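Local structure of 6-carboxyhexanoate--CoA ligase (Aquifex aeolicus, 5TV8) at residues S5-A10 with G19-V24; K96-L101 with L179-D184; C173-E178 with R215-S220; R132-I137 with C230-V235. The protein is a ligase of the BioW family that here holds diphosphomethylphosphonic acid adenosyl ester, pimelic acid and a magnesium ion. One frame throughout, in Å; residues are numbered along the deposited sequence.

In the fold
Near the N terminus, contact 1 pairs the two strands of a beta hairpin, closing the eight residues between them before any other contact opens. Residues 96-101 then open contact 2, and the loop 132-137 opens contact 4. Residues 173-178, leading into strand 177-181, open contact 3, and the strand's far end closes contact 2. Contact 3 closes at 215-220, crossing contact 2 and nested within contact 4, which closes last and also crosses contact 2. Contact 2 lays helix 91-103 on the mixed six-stranded sheet, in which contact 3 joins neighbouring strands. The Cys173-Cys230 disulfide links contacts 3 and 4, while Ile137 and Val235 bring contact 4 against the hairpin. All four touch the adenosyl ester.

Contact 1: S5-A10 with G19-V24; sequences SVRMRA and GAERIV. With APC (diphosphomethylphosphonic acid adenosyl ester), chain C.
With OG swung opposite its own backbone nitrogen (chi1 173°), Ser5 faces Glu21, whose CG takes the same position (chi1 180°) and whose chain then runs out straight to carry the carboxylate to the neighbouring strand. Ser5 OG and Glu21 OE2 are modelled 2.5 Å apart, which fits a hydrogen bond given by the hydroxyl, but the length itself is doubtful. Arg7 turns its chain twice so that its methylenes lie against the same carboxylate, CD standing 3.5 Å from Glu21 OE1. The charged ends stay apart: Arg7 NE is 4.6 Å from Glu21 OE2, leaving at most a longer-range attraction, while OE1 accepts from the backbone of His138. These residues sit on one face of an antiparallel beta hairpin, strands 3-12 and 15-25, whose first strand also pairs with 45-52. Val6 with Arg22 and Met8 with Ala20 are the hydrogen-bonded pairs, each joined in both directions; Met8 N reaches Ala20 O at 2.9 Å, almost straight at 174°. The side chains of these four residues point to the face packed by helix 29-38. There Arg22 forms a salt bridge with Glu35, and its NH1 also donates to Glu21 O at 2.9 Å, from above the carbonyl plane. At the other end of this segment, Gly19 N comes within 3.4 Å of O2G of the adenosyl ester's terminal phosphate.

Contact 2: K96-L101 with L179-D184; sequences KAVEIL and LCWSDD. With APC (diphosphomethylphosphonic acid adenosyl ester), chain C; PML (pimelic acid), chain E.
Trp181 presents one face of its indole to Leu101, whose CD1 sits 4.1 Å from the centroid of the six-membered ring and only 8° off the ring normal, a CH-pi contact. The same leucine also touches the ring with its CB, 3.6 Å from Trp181 CZ2. Val98 CG1 touches the rim carbon Trp181 CH2 at 4.0 Å. The ring gets there because chi1 of 66° tucks Trp181 CG over its own main chain, flanked by N and C, turning the indole back to the helix; its NE1 is held by the carbonyl of Leu212. Two residues earlier in the strand, Leu179 pushes CD2 between two residues of the helix, 3.9 Å from Ala97 CB and 3.8 Å from Val98 CG2. Leu101 and Leu179 run antiparallel alongside one another, CD1 of Leu101 beside CG of Leu179. Beyond the tryptophan the strand gives way to a loop in which Ser182 OG accepts from Asp184 N, an ST turn, and donates to O2A of the adenosyl ester at 2.9 Å. Asp183 OD2 accepts from the ribose O3' of that ligand at 3.1 Å. Ser182 CB and Cys180 SG lie against pimelic acid, Cys180 SG 3.7 Å from its C2. This is alpha/beta layering, a helix laid on a sheet by its apolar side chains, with the sites of both ligands at the end of the strand.

Contact 3: C173-E178 with R215-S220; sequences CGVVAE and RVYFVS. With APC (diphosphomethylphosphonic acid adenosyl ester), chain C.
Phe218 ties the two antiparallel segments together with both of its backbone groups, its O accepting from Val176 N at 2.9 Å and its N donating to Ala177 O at 2.8 Å. One residue further, Glu178 stretches out fully extended, CG opposite its backbone N (chi1 -178°), and meets Arg215 in a salt bridge. Glu178 OE2 receives Arg215 NH1 at 2.9 Å, only 4° out of the guanidinium plane, though the carboxylate itself is turned 69° to that plane. The guanidinium has other work too: NE and NH2 make weak bonds to the adenosyl ester, to O4' at 3.2 Å and O1A at 3.1 Å. Glu178 lies alongside Tyr217, its CD 3.6 Å from Tyr217 CE1, while the tyrosine hydroxyl is hydrogen-bonded to Thr136 OG1. Val175 CG1 packs on Tyr217 CB at 3.8 Å. Within the mixed sheet, strand 214-219 runs between 177-181 and 116-119. Helix 158-172 covers the side of Glu178 and Tyr217, and helix 91-103 packs on Val216 and Phe218.

Contact 4: R132-I137 with C230-V235; sequences RGVRTI and CLTQKV. With APC (diphosphomethylphosphonic acid adenosyl ester), chain C.
Ile137 N donates to Leu231 O at 3.1 Å, tilted 22° from the carbonyl plane, the one hydrogen bond made directly between the two segments. Side-chain contacts flank it. Leu231 splits its two methyls between loop residues: CD1 lies 3.9 Å from Val134 CG1, and CD2 reaches Thr136 OG1 at 3.8 Å. A chi1 of -68° sets the leucine CG next to its own N, and the fork there spreads the methyls. CG2 of Thr232 touches the loop backbone, 3.8 Å from Arg135 O, and also lies against Val134. The loop thus held is the adenine-reading element of the nucleotide pocket. Thr136 uses its main chain alone to read the base, its N donating to N1 of the adenosyl ester at 2.9 Å and its O accepting from N6 at 3.2 Å. Beside it Arg135 lays one face of its guanidinium over the amino group, N6 sitting 3.4 Å above that plane toward the rim. In the next shell, Thr136 OG1 is hydrogen-bonded to Asn170 OD1, which probably steadies the residue that holds the base. Lys169 NZ lies within hydrogen-bonding reach of four carbonyl oxygens, those of Ile137, Cys230, Leu231 and Lys234, which must share its three N-H groups, and so joins loop and helix. Further out, Cys230 forms a disulfide with Cys173 and Lys234 pairs with Glu57.

Contact 1: S5-A10 with G19-V24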
# COMPACT_ATOMS: atom_id res chain seq x y z
N SER A 5 11.60 14.41 4.80
CA SER A 5 11.24 13.01 4.68
C SER A 5 12.14 12.16 5.59
O SER A 5 13.37 12.24 5.51
CB SER A 5 11.41 12.55 3.23
OG SER A 5 11.22 11.15 3.12
N VAL A 6 11.50 11.37 6.46
CA VAL A 6 12.19 10.42 7.33
C VAL A 6 11.81 8.98 6.92
O VAL A 6 10.65 8.57 7.06
CB VAL A 6 11.86 10.67 8.82
CG1 VAL A 6 12.84 9.95 9.72
CG2 VAL A 6 11.85 12.16 9.15
N ARG A 7 12.77 8.23 6.40
CA ARG A 7 12.54 6.84 6.00
C ARG A 7 13.39 5.90 6.81
O ARG A 7 14.61 6.05 6.86
CB ARG A 7 12.83 6.61 4.51
CG ARG A 7 12.04 7.51 3.59
CD ARG A 7 11.73 6.82 2.28
NE ARG A 7 12.87 6.86 1.37
CZ ARG A 7 13.25 5.82 0.62
NH1 ARG A 7 12.61 4.65 0.70
NH2 ARG A 7 14.30 5.95 -0.18
N MET A 8 12.74 4.92 7.44
CA MET A 8 13.40 3.90 8.25
C MET A 8 13.17 2.50 7.67
O MET A 8 12.04 2.14 7.35
CB MET A 8 12.91 3.98 9.71
CG MET A 8 13.54 2.95 10.65
SD MET A 8 12.85 1.28 10.49
CE MET A 8 11.32 1.42 11.43
N ARG A 9 14.24 1.71 7.56
CA ARG A 9 14.13 0.26 7.35
C ARG A 9 14.97 -0.48 8.39
O ARG A 9 15.99 0.02 8.86
CB ARG A 9 14.49 -0.15 5.91
CG ARG A 9 15.97 -0.34 5.65
CD ARG A 9 16.30 -0.37 4.17
NE ARG A 9 17.74 -0.19 3.96
CZ ARG A 9 18.33 0.97 3.67
NH1 ARG A 9 17.61 2.09 3.52
NH2 ARG A 9 19.65 1.01 3.51
N ALA A 10 14.51 -1.67 8.78
CA ALA A 10 15.20 -2.44 9.82
C ALA A 10 15.21 -3.95 9.52
O ALA A 10 14.28 -4.47 8.90
CB ALA A 10 14.60 -2.13 11.18
N GLY A 19 9.59 -1.19 8.69
CA GLY A 19 9.76 -0.11 7.72
C GLY A 19 8.68 0.94 7.89
O GLY A 19 7.55 0.62 8.27
N ALA A 20 9.03 2.20 7.62
CA ALA A 20 8.08 3.31 7.72
C ALA A 20 8.64 4.59 7.13
O ALA A 20 9.87 4.75 7.02
CB ALA A 20 7.68 3.54 9.17
N GLU A 21 7.75 5.49 6.73
CA GLU A 21 8.14 6.84 6.38
C GLU A 21 7.26 7.86 7.07
O GLU A 21 6.08 7.63 7.30
CB GLU A 21 8.10 7.05 4.87
CG GLU A 21 8.50 8.46 4.43
CD GLU A 21 8.75 8.56 2.94
OE1 GLU A 21 8.35 7.65 2.18
OE2 GLU A 21 9.38 9.57 2.53
N ARG A 22 7.88 8.98 7.43
CA ARG A 22 7.19 10.14 7.98
C ARG A 22 7.73 11.39 7.28
O ARG A 22 8.95 11.51 7.04
CB ARG A 22 7.44 10.24 9.48
CG ARG A 22 6.95 9.05 10.30
CD ARG A 22 5.44 9.02 10.39
NE ARG A 22 5.01 7.90 11.23
CZ ARG A 22 4.69 6.67 10.78
NH1 ARG A 22 4.72 6.36 9.48
NH2 ARG A 22 4.32 5.75 11.66
N ILE A 23 6.83 12.31 6.95
CA ILE A 23 7.22 13.55 6.28
C ILE A 23 6.73 14.69 7.16
O ILE A 23 5.53 14.92 7.27
CB ILE A 23 6.62 13.67 4.87
CG1 ILE A 23 6.78 12.36 4.08
CG2 ILE A 23 7.29 14.80 4.10
CD1 ILE A 23 6.32 12.46 2.65
N VAL A 24 7.67 15.39 7.81
CA VAL A 24 7.34 16.38 8.84
C VAL A 24 8.15 17.68 8.77
O VAL A 24 9.18 17.76 8.09
CB VAL A 24 7.52 15.78 10.26
CG1 VAL A 24 6.42 14.76 10.57
CG2 VAL A 24 8.92 15.21 10.45
PG APC C . 6.82 -2.91 6.38
O1G APC C . 5.55 -2.22 6.85
O2G APC C . 7.53 -3.66 7.48
O3G APC C . 7.70 -2.03 5.52
PB APC C . 4.97 -4.90 5.68
O1B APC C . 4.96 -6.31 4.92
O2B APC C . 4.79 -5.12 7.14
O3B APC C . 6.32 -4.07 5.38
PA APC C . 2.39 -4.92 4.24
O1A APC C . 1.31 -3.98 3.93
O2A APC C . 1.91 -6.16 5.16
C3A APC C . 3.61 -3.89 5.08
O5' APC C . 2.99 -5.53 2.89
C5' APC C . 2.17 -6.43 2.15
C4' APC C . 2.54 -6.39 0.68
O4' APC C . 2.38 -5.07 0.15
C3' APC C . 3.99 -6.78 0.46
O3' APC C . 4.08 -8.18 0.19
C2' APC C . 4.41 -5.94 -0.72
O2' APC C . 4.13 -6.68 -1.91
C1' APC C . 3.46 -4.76 -0.74
N9 APC C . 4.07 -3.50 -0.26
C8 APC C . 4.48 -3.22 1.00
N7 APC C . 4.97 -1.96 1.10
C5 APC C . 4.84 -1.39 -0.12
C6 APC C . 5.15 -0.07 -0.73
N6 APC C . 5.70 0.93 0.01
N1 APC C . 4.87 0.10 -2.04
C2 APC C . 4.33 -0.88 -2.80
N3 APC C . 4.03 -2.11 -2.32
C4 APC C . 4.25 -2.41 -1.02

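Contact 2: K96-L101 with L179-D184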
# COMPACT_ATOMS: atom_id res chain seq x y z
N LYS A 96 -6.69 -12.75 -12.62
CA LYS A 96 -5.26 -12.96 -12.78
C LYS A 96 -4.45 -12.34 -11.64
O LYS A 96 -3.44 -12.90 -11.20
CB LYS A 96 -4.77 -12.43 -14.14
CG LYS A 96 -3.53 -13.14 -14.67
CD LYS A 96 -3.44 -13.06 -16.20
CE LYS A 96 -4.44 -13.99 -16.91
NZ LYS A 96 -4.65 -13.64 -18.35
N ALA A 97 -4.91 -11.19 -11.15
CA ALA A 97 -4.25 -10.52 -10.03
C ALA A 97 -4.37 -11.37 -8.78
O ALA A 97 -3.36 -11.63 -8.12
CB ALA A 97 -4.82 -9.13 -9.80
N VAL A 98 -5.58 -11.81 -8.47
CA VAL A 98 -5.80 -12.67 -7.31
C VAL A 98 -4.95 -13.93 -7.36
O VAL A 98 -4.31 -14.30 -6.37
CB VAL A 98 -7.27 -13.08 -7.13
CG1 VAL A 98 -7.44 -13.83 -5.81
CG2 VAL A 98 -8.19 -11.86 -7.16
N GLU A 99 -4.95 -14.59 -8.52
CA GLU A 99 -4.17 -15.80 -8.69
C GLU A 99 -2.70 -15.52 -8.39
O GLU A 99 -2.08 -16.26 -7.62
CB GLU A 99 -4.33 -16.38 -10.10
CG GLU A 99 -4.25 -17.91 -10.11
CD GLU A 99 -3.45 -18.47 -11.28
OE1 GLU A 99 -3.68 -18.06 -12.44
OE2 GLU A 99 -2.58 -19.34 -11.03
N ILE A 100 -2.17 -14.44 -8.97
CA ILE A 100 -0.77 -14.07 -8.76
C ILE A 100 -0.47 -13.91 -7.28
O ILE A 100 0.50 -14.48 -6.79
CB ILE A 100 -0.39 -12.76 -9.50
CG1 ILE A 100 -0.28 -13.01 -11.00
CG2 ILE A 100 0.93 -12.18 -8.96
CD1 ILE A 100 0.10 -11.79 -11.79
N LEU A 101 -1.31 -13.15 -6.58
CA LEU A 101 -1.10 -12.91 -5.16
C LEU A 101 -1.17 -14.19 -4.34
O LEU A 101 -0.29 -14.45 -3.51
CB LEU A 101 -2.04 -11.83 -4.59
CG LEU A 101 -1.81 -10.34 -4.94
CD1 LEU A 101 -2.54 -9.42 -3.96
CD2 LEU A 101 -0.34 -9.95 -4.99
N LEU A 179 -5.42 -3.98 -5.83
CA LEU A 179 -5.76 -5.13 -5.00
C LEU A 179 -4.62 -5.36 -4.03
O LEU A 179 -3.46 -5.39 -4.44
CB LEU A 179 -5.99 -6.39 -5.83
CG LEU A 179 -6.07 -7.74 -5.09
CD1 LEU A 179 -7.32 -7.83 -4.23
CD2 LEU A 179 -6.02 -8.90 -6.08
N CYS A 180 -4.96 -5.56 -2.76
CA CYS A 180 -3.96 -5.71 -1.73
C CYS A 180 -4.45 -6.57 -0.59
O CYS A 180 -5.61 -6.48 -0.17
CB CYS A 180 -3.57 -4.34 -1.16
SG CYS A 180 -2.61 -4.46 0.37
N TRP A 181 -3.57 -7.40 -0.07
CA TRP A 181 -3.76 -7.93 1.27
C TRP A 181 -2.41 -8.11 1.95
O TRP A 181 -1.40 -8.31 1.27
CB TRP A 181 -4.63 -9.20 1.30
CG TRP A 181 -4.08 -10.46 0.63
CD1 TRP A 181 -3.09 -11.28 1.10
CD2 TRP A 181 -4.58 -11.08 -0.57
NE1 TRP A 181 -2.91 -12.35 0.25
CE2 TRP A 181 -3.81 -12.26 -0.78
CE3 TRP A 181 -5.59 -10.76 -1.49
CZ2 TRP A 181 -4.03 -13.11 -1.88
CZ3 TRP A 181 -5.80 -11.61 -2.59
CH2 TRP A 181 -5.02 -12.77 -2.77
N SER A 182 -2.40 -7.99 3.27
CA SER A 182 -1.16 -8.05 4.07
C SER A 182 -0.41 -9.38 3.91
O SER A 182 -0.98 -10.38 3.47
CB SER A 182 -1.48 -7.82 5.54
OG SER A 182 -0.30 -7.70 6.31
N ASP A 183 0.87 -9.38 4.23
CA ASP A 183 1.60 -10.62 4.24
C ASP A 183 1.78 -11.17 5.67
O ASP A 183 2.12 -12.34 5.86
CB ASP A 183 2.91 -10.54 3.43
CG ASP A 183 3.73 -9.30 3.74
OD1 ASP A 183 3.36 -8.52 4.65
OD2 ASP A 183 4.76 -9.12 3.06
N ASP A 184 1.52 -10.33 6.67
CA ASP A 184 1.45 -10.79 8.05
C ASP A 184 0.42 -11.93 8.15
O ASP A 184 -0.74 -11.74 7.80
CB ASP A 184 1.09 -9.63 8.98
CG ASP A 184 0.75 -10.09 10.39
OD1 ASP A 184 1.49 -10.88 10.99
OD2 ASP A 184 -0.29 -9.66 10.91
PG APC C . 6.82 -2.91 6.38
O1G APC C . 5.55 -2.22 6.85
O2G APC C . 7.53 -3.66 7.48
O3G APC C . 7.70 -2.03 5.52
PB APC C . 4.97 -4.90 5.68
O1B APC C . 4.96 -6.31 4.92
O2B APC C . 4.79 -5.12 7.14
O3B APC C . 6.32 -4.07 5.38
PA APC C . 2.39 -4.92 4.24
O1A APC C . 1.31 -3.98 3.93
O2A APC C . 1.91 -6.16 5.16
C3A APC C . 3.61 -3.89 5.08
O5' APC C . 2.99 -5.53 2.89
C5' APC C . 2.17 -6.43 2.15
C4' APC C . 2.54 -6.39 0.68
O4' APC C . 2.38 -5.07 0.15
C3' APC C . 3.99 -6.78 0.46
O3' APC C . 4.08 -8.18 0.19
C2' APC C . 4.41 -5.94 -0.72
O2' APC C . 4.13 -6.68 -1.91
C1' APC C . 3.46 -4.76 -0.74
N9 APC C . 4.07 -3.50 -0.26
C8 APC C . 4.48 -3.22 1.00
N7 APC C . 4.97 -1.96 1.10
C5 APC C . 4.84 -1.39 -0.12
C6 APC C . 5.15 -0.07 -0.73
N6 APC C . 5.70 0.93 0.01
N1 APC C . 4.87 0.10 -2.04
C2 APC C . 4.33 -0.88 -2.80
N3 APC C . 4.03 -2.11 -2.32
C4 APC C . 4.25 -2.41 -1.02
C1 PML E . -1.55 -4.45 4.74
O11 PML E . -1.46 -4.54 5.99
O12 PML E . -0.60 -4.64 3.98
C2 PML E . -2.83 -4.10 4.04
C3 PML E . -4.02 -4.56 4.84
C4 PML E . -5.10 -3.53 4.62
C5 PML E . -5.55 -3.00 5.95
C6 PML E . -6.97 -3.50 6.17
C7 PML E . -7.77 -2.37 6.78
O71 PML E . -8.08 -1.45 6.02
O72 PML E . -8.07 -2.41 7.98

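Contact 3: C173-E178 with R215-S220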
# COMPACT_ATOMS: atom_id res chain seq x y z
N CYS A 173 -1.58 9.10 -8.19
CA CYS A 173 -0.53 8.97 -9.19
C CYS A 173 -0.97 8.35 -10.53
O CYS A 173 -0.15 8.19 -11.44
CB CYS A 173 0.63 8.18 -8.61
SG CYS A 173 1.63 9.17 -7.48
N GLY A 174 -2.25 8.00 -10.65
CA GLY A 174 -2.75 7.48 -11.92
C GLY A 174 -3.05 5.99 -11.96
O GLY A 174 -3.54 5.48 -12.97
N VAL A 175 -2.76 5.29 -10.87
CA VAL A 175 -3.20 3.91 -10.71
C VAL A 175 -4.74 3.89 -10.77
O VAL A 175 -5.40 4.68 -10.08
CB VAL A 175 -2.68 3.31 -9.37
CG1 VAL A 175 -3.25 1.92 -9.16
CG2 VAL A 175 -1.16 3.29 -9.34
N VAL A 176 -5.30 3.01 -11.60
CA VAL A 176 -6.76 2.94 -11.78
C VAL A 176 -7.42 2.25 -10.58
O VAL A 176 -8.50 2.63 -10.14
CB VAL A 176 -7.17 2.22 -13.09
CG1 VAL A 176 -8.69 2.14 -13.24
CG2 VAL A 176 -6.56 2.93 -14.30
N ALA A 177 -6.75 1.23 -10.06
CA ALA A 177 -7.31 0.42 -8.99
C ALA A 177 -6.21 -0.41 -8.37
O ALA A 177 -5.20 -0.70 -9.02
CB ALA A 177 -8.42 -0.48 -9.53
N GLU A 178 -6.41 -0.80 -7.11
CA GLU A 178 -5.44 -1.61 -6.38
C GLU A 178 -6.11 -2.84 -5.78
O GLU A 178 -7.24 -2.76 -5.30
CB GLU A 178 -4.81 -0.79 -5.26
CG GLU A 178 -3.74 -1.49 -4.43
CD GLU A 178 -3.11 -0.55 -3.41
OE1 GLU A 178 -3.26 0.67 -3.60
OE2 GLU A 178 -2.48 -1.01 -2.42
N ARG A 215 0.47 -6.61 -3.39
CA ARG A 215 -0.25 -5.51 -3.99
C ARG A 215 -0.15 -5.64 -5.50
O ARG A 215 0.91 -5.99 -6.04
CB ARG A 215 0.33 -4.16 -3.56
CG ARG A 215 -0.20 -3.69 -2.23
CD ARG A 215 0.43 -2.38 -1.79
NE ARG A 215 0.65 -2.39 -0.35
CZ ARG A 215 -0.23 -1.99 0.56
NH1 ARG A 215 -1.42 -1.54 0.19
NH2 ARG A 215 0.07 -2.06 1.84
N VAL A 216 -1.27 -5.34 -6.15
CA VAL A 216 -1.31 -5.22 -7.60
C VAL A 216 -1.94 -3.86 -7.92
O VAL A 216 -3.01 -3.52 -7.39
CB VAL A 216 -2.09 -6.39 -8.27
CG1 VAL A 216 -2.17 -6.20 -9.78
CG2 VAL A 216 -1.43 -7.72 -7.92
N TYR A 217 -1.24 -3.11 -8.77
CA TYR A 217 -1.68 -1.82 -9.26
C TYR A 217 -2.12 -2.01 -10.68
O TYR A 217 -1.34 -2.44 -11.53
CB TYR A 217 -0.54 -0.79 -9.22
CG TYR A 217 0.01 -0.47 -7.85
CD1 TYR A 217 -0.65 -0.87 -6.70
CD2 TYR A 217 1.19 0.27 -7.70
CE1 TYR A 217 -0.17 -0.56 -5.43
CE2 TYR A 217 1.69 0.58 -6.43
CZ TYR A 217 1.00 0.16 -5.30
OH TYR A 217 1.45 0.44 -4.03
N PHE A 218 -3.38 -1.68 -10.94
CA PHE A 218 -3.95 -1.80 -12.27
C PHE A 218 -3.73 -0.49 -13.01
O PHE A 218 -4.41 0.50 -12.76
CB PHE A 218 -5.43 -2.15 -12.18
CG PHE A 218 -5.69 -3.52 -11.62
CD1 PHE A 218 -5.60 -4.64 -12.43
CD2 PHE A 218 -6.01 -3.68 -10.28
CE1 PHE A 218 -5.82 -5.91 -11.91
CE2 PHE A 218 -6.24 -4.95 -9.75
CZ PHE A 218 -6.15 -6.06 -10.57
N VAL A 219 -2.77 -0.51 -13.92
CA VAL A 219 -2.34 0.68 -14.62
C VAL A 219 -2.49 0.53 -16.13
O VAL A 219 -2.38 -0.58 -16.69
CB VAL A 219 -0.87 1.02 -14.27
CG1 VAL A 219 -0.72 1.33 -12.78
CG2 VAL A 219 0.08 -0.10 -14.68
N SER A 220 -2.74 1.66 -16.79
CA SER A 220 -2.73 1.75 -18.24
C SER A 220 -1.29 1.83 -18.74
O SER A 220 -0.51 2.66 -18.26
CB SER A 220 -3.49 3.01 -18.68
OG SER A 220 -4.04 2.83 -19.97
PG APC C . 6.82 -2.91 6.38
O1G APC C . 5.55 -2.22 6.85
O2G APC C . 7.53 -3.66 7.48
O3G APC C . 7.70 -2.03 5.52
PB APC C . 4.97 -4.90 5.68
O1B APC C . 4.96 -6.31 4.92
O2B APC C . 4.79 -5.12 7.14
O3B APC C . 6.32 -4.07 5.38
PA APC C . 2.39 -4.92 4.24
O1A APC C . 1.31 -3.98 3.93
O2A APC C . 1.91 -6.16 5.16
C3A APC C . 3.61 -3.89 5.08
O5' APC C . 2.99 -5.53 2.89
C5' APC C . 2.17 -6.43 2.15
C4' APC C . 2.54 -6.39 0.68
O4' APC C . 2.38 -5.07 0.15
C3' APC C . 3.99 -6.78 0.46
O3' APC C . 4.08 -8.18 0.19
C2' APC C . 4.41 -5.94 -0.72
O2' APC C . 4.13 -6.68 -1.91
C1' APC C . 3.46 -4.76 -0.74
N9 APC C . 4.07 -3.50 -0.26
C8 APC C . 4.48 -3.22 1.00
N7 APC C . 4.97 -1.96 1.10
C5 APC C . 4.84 -1.39 -0.12
C6 APC C . 5.15 -0.07 -0.73
N6 APC C . 5.70 0.93 0.01
N1 APC C . 4.87 0.10 -2.04
C2 APC C . 4.33 -0.88 -2.80
N3 APC C . 4.03 -2.11 -2.32
C4 APC C . 4.25 -2.41 -1.02

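Contact 4: R132-I137 with C230-V235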
# COMPACT_ATOMS: atom_id res chain seq x y z
N ARG A 132 11.33 -7.58 -6.86
CA ARG A 132 11.28 -6.41 -5.99
C ARG A 132 9.99 -5.59 -6.20
O ARG A 132 9.42 -5.12 -5.23
CB ARG A 132 12.52 -5.54 -6.20
CG ARG A 132 13.01 -4.84 -4.94
CD ARG A 132 13.55 -3.44 -5.25
NE ARG A 132 12.54 -2.39 -5.05
CZ ARG A 132 12.76 -1.08 -5.19
NH1 ARG A 132 13.96 -0.62 -5.54
NH2 ARG A 132 11.78 -0.22 -4.98
N GLY A 133 9.54 -5.46 -7.44
CA GLY A 133 8.36 -4.66 -7.76
C GLY A 133 8.59 -3.17 -7.64
O GLY A 133 9.73 -2.72 -7.50
N VAL A 134 7.52 -2.39 -7.70
CA VAL A 134 7.63 -0.96 -7.52
C VAL A 134 7.09 -0.58 -6.14
O VAL A 134 6.04 -1.08 -5.72
CB VAL A 134 6.94 -0.19 -8.67
CG1 VAL A 134 6.76 1.28 -8.32
CG2 VAL A 134 7.75 -0.31 -9.94
N ARG A 135 7.84 0.28 -5.44
CA ARG A 135 7.48 0.73 -4.10
C ARG A 135 6.98 2.18 -4.10
O ARG A 135 7.65 3.09 -4.60
CB ARG A 135 8.68 0.59 -3.17
CG ARG A 135 8.77 -0.74 -2.43
CD ARG A 135 9.96 -0.78 -1.47
NE ARG A 135 9.85 0.17 -0.36
CZ ARG A 135 9.10 -0.02 0.73
NH1 ARG A 135 8.38 -1.13 0.87
NH2 ARG A 135 9.06 0.92 1.67
N THR A 136 5.79 2.37 -3.53
CA THR A 136 5.20 3.69 -3.40
C THR A 136 5.79 4.38 -2.16
O THR A 136 5.60 3.93 -1.01
CB THR A 136 3.67 3.60 -3.25
OG1 THR A 136 3.12 2.75 -4.27
CG2 THR A 136 3.05 5.00 -3.34
N ILE A 137 6.54 5.46 -2.39
CA ILE A 137 7.18 6.17 -1.28
C ILE A 137 6.82 7.67 -1.28
O ILE A 137 5.97 8.10 -2.07
CB ILE A 137 8.71 5.95 -1.25
CG1 ILE A 137 9.37 6.43 -2.54
CG2 ILE A 137 9.05 4.48 -1.03
CD1 ILE A 137 10.73 7.11 -2.33
N CYS A 230 5.72 9.03 -10.55
CA CYS A 230 4.93 9.61 -9.46
C CYS A 230 5.05 8.76 -8.20
O CYS A 230 5.32 9.29 -7.12
CB CYS A 230 3.46 9.75 -9.87
SG CYS A 230 2.41 10.64 -8.68
N LEU A 231 4.84 7.45 -8.36
CA LEU A 231 4.92 6.49 -7.26
C LEU A 231 6.21 6.62 -6.45
O LEU A 231 6.18 6.61 -5.21
CB LEU A 231 4.78 5.06 -7.80
CG LEU A 231 3.41 4.67 -8.37
CD1 LEU A 231 3.48 3.26 -8.92
CD2 LEU A 231 2.30 4.80 -7.33
N THR A 232 7.33 6.77 -7.14
CA THR A 232 8.63 6.72 -6.50
C THR A 232 9.21 8.10 -6.12
O THR A 232 10.16 8.18 -5.33
CB THR A 232 9.63 5.98 -7.40
OG1 THR A 232 9.77 6.69 -8.63
CG2 THR A 232 9.12 4.59 -7.71
N GLN A 233 8.66 9.18 -6.66
CA GLN A 233 9.35 10.46 -6.57
C GLN A 233 8.55 11.67 -6.11
O GLN A 233 9.13 12.57 -5.53
CB GLN A 233 10.06 10.77 -7.89
CG GLN A 233 11.36 10.01 -8.07
CD GLN A 233 11.99 10.27 -9.43
OE1 GLN A 233 11.80 11.35 -10.01
NE2 GLN A 233 12.74 9.30 -9.94
N LYS A 234 7.25 11.69 -6.38
CA LYS A 234 6.41 12.83 -6.01
C LYS A 234 6.09 12.79 -4.53
O LYS A 234 5.63 11.76 -4.01
CB LYS A 234 5.11 12.84 -6.81
CG LYS A 234 4.46 14.20 -6.87
CD LYS A 234 3.24 14.21 -7.79
CE LYS A 234 3.01 15.60 -8.37
NZ LYS A 234 3.04 16.65 -7.31
N VAL A 235 6.32 13.92 -3.86
CA VAL A 235 6.08 14.00 -2.43
C VAL A 235 4.65 14.48 -2.19
O VAL A 235 4.25 15.53 -2.69
CB VAL A 235 7.11 14.91 -1.73
CG1 VAL A 235 6.95 14.82 -0.21
CG2 VAL A 235 8.53 14.52 -2.13
PG APC C . 6.82 -2.91 6.38
O1G APC C . 5.55 -2.22 6.85
O2G APC C . 7.53 -3.66 7.48
O3G APC C . 7.70 -2.03 5.52
PB APC C . 4.97 -4.90 5.68
O1B APC C . 4.96 -6.31 4.92
O2B APC C . 4.79 -5.12 7.14
O3B APC C . 6.32 -4.07 5.38
PA APC C . 2.39 -4.92 4.24
O1A APC C . 1.31 -3.98 3.93
O2A APC C . 1.91 -6.16 5.16
C3A APC C . 3.61 -3.89 5.08
O5' APC C . 2.99 -5.53 2.89
C5' APC C . 2.17 -6.43 2.15
C4' APC C . 2.54 -6.39 0.68
O4' APC C . 2.38 -5.07 0.15
C3' APC C . 3.99 -6.78 0.46
O3' APC C . 4.08 -8.18 0.19
C2' APC C . 4.41 -5.94 -0.72
O2' APC C . 4.13 -6.68 -1.91
C1' APC C . 3.46 -4.76 -0.74
N9 APC C . 4.07 -3.50 -0.26
C8 APC C . 4.48 -3.22 1.00
N7 APC C . 4.97 -1.96 1.10
C5 APC C . 4.84 -1.39 -0.12
C6 APC C . 5.15 -0.07 -0.73
N6 APC C . 5.70 0.93 0.01
N1 APC C . 4.87 0.10 -2.04
C2 APC C . 4.33 -0.88 -2.80
N3 APC C . 4.03 -2.11 -2.32
C4 APC C . 4.25 -2.41 -1.02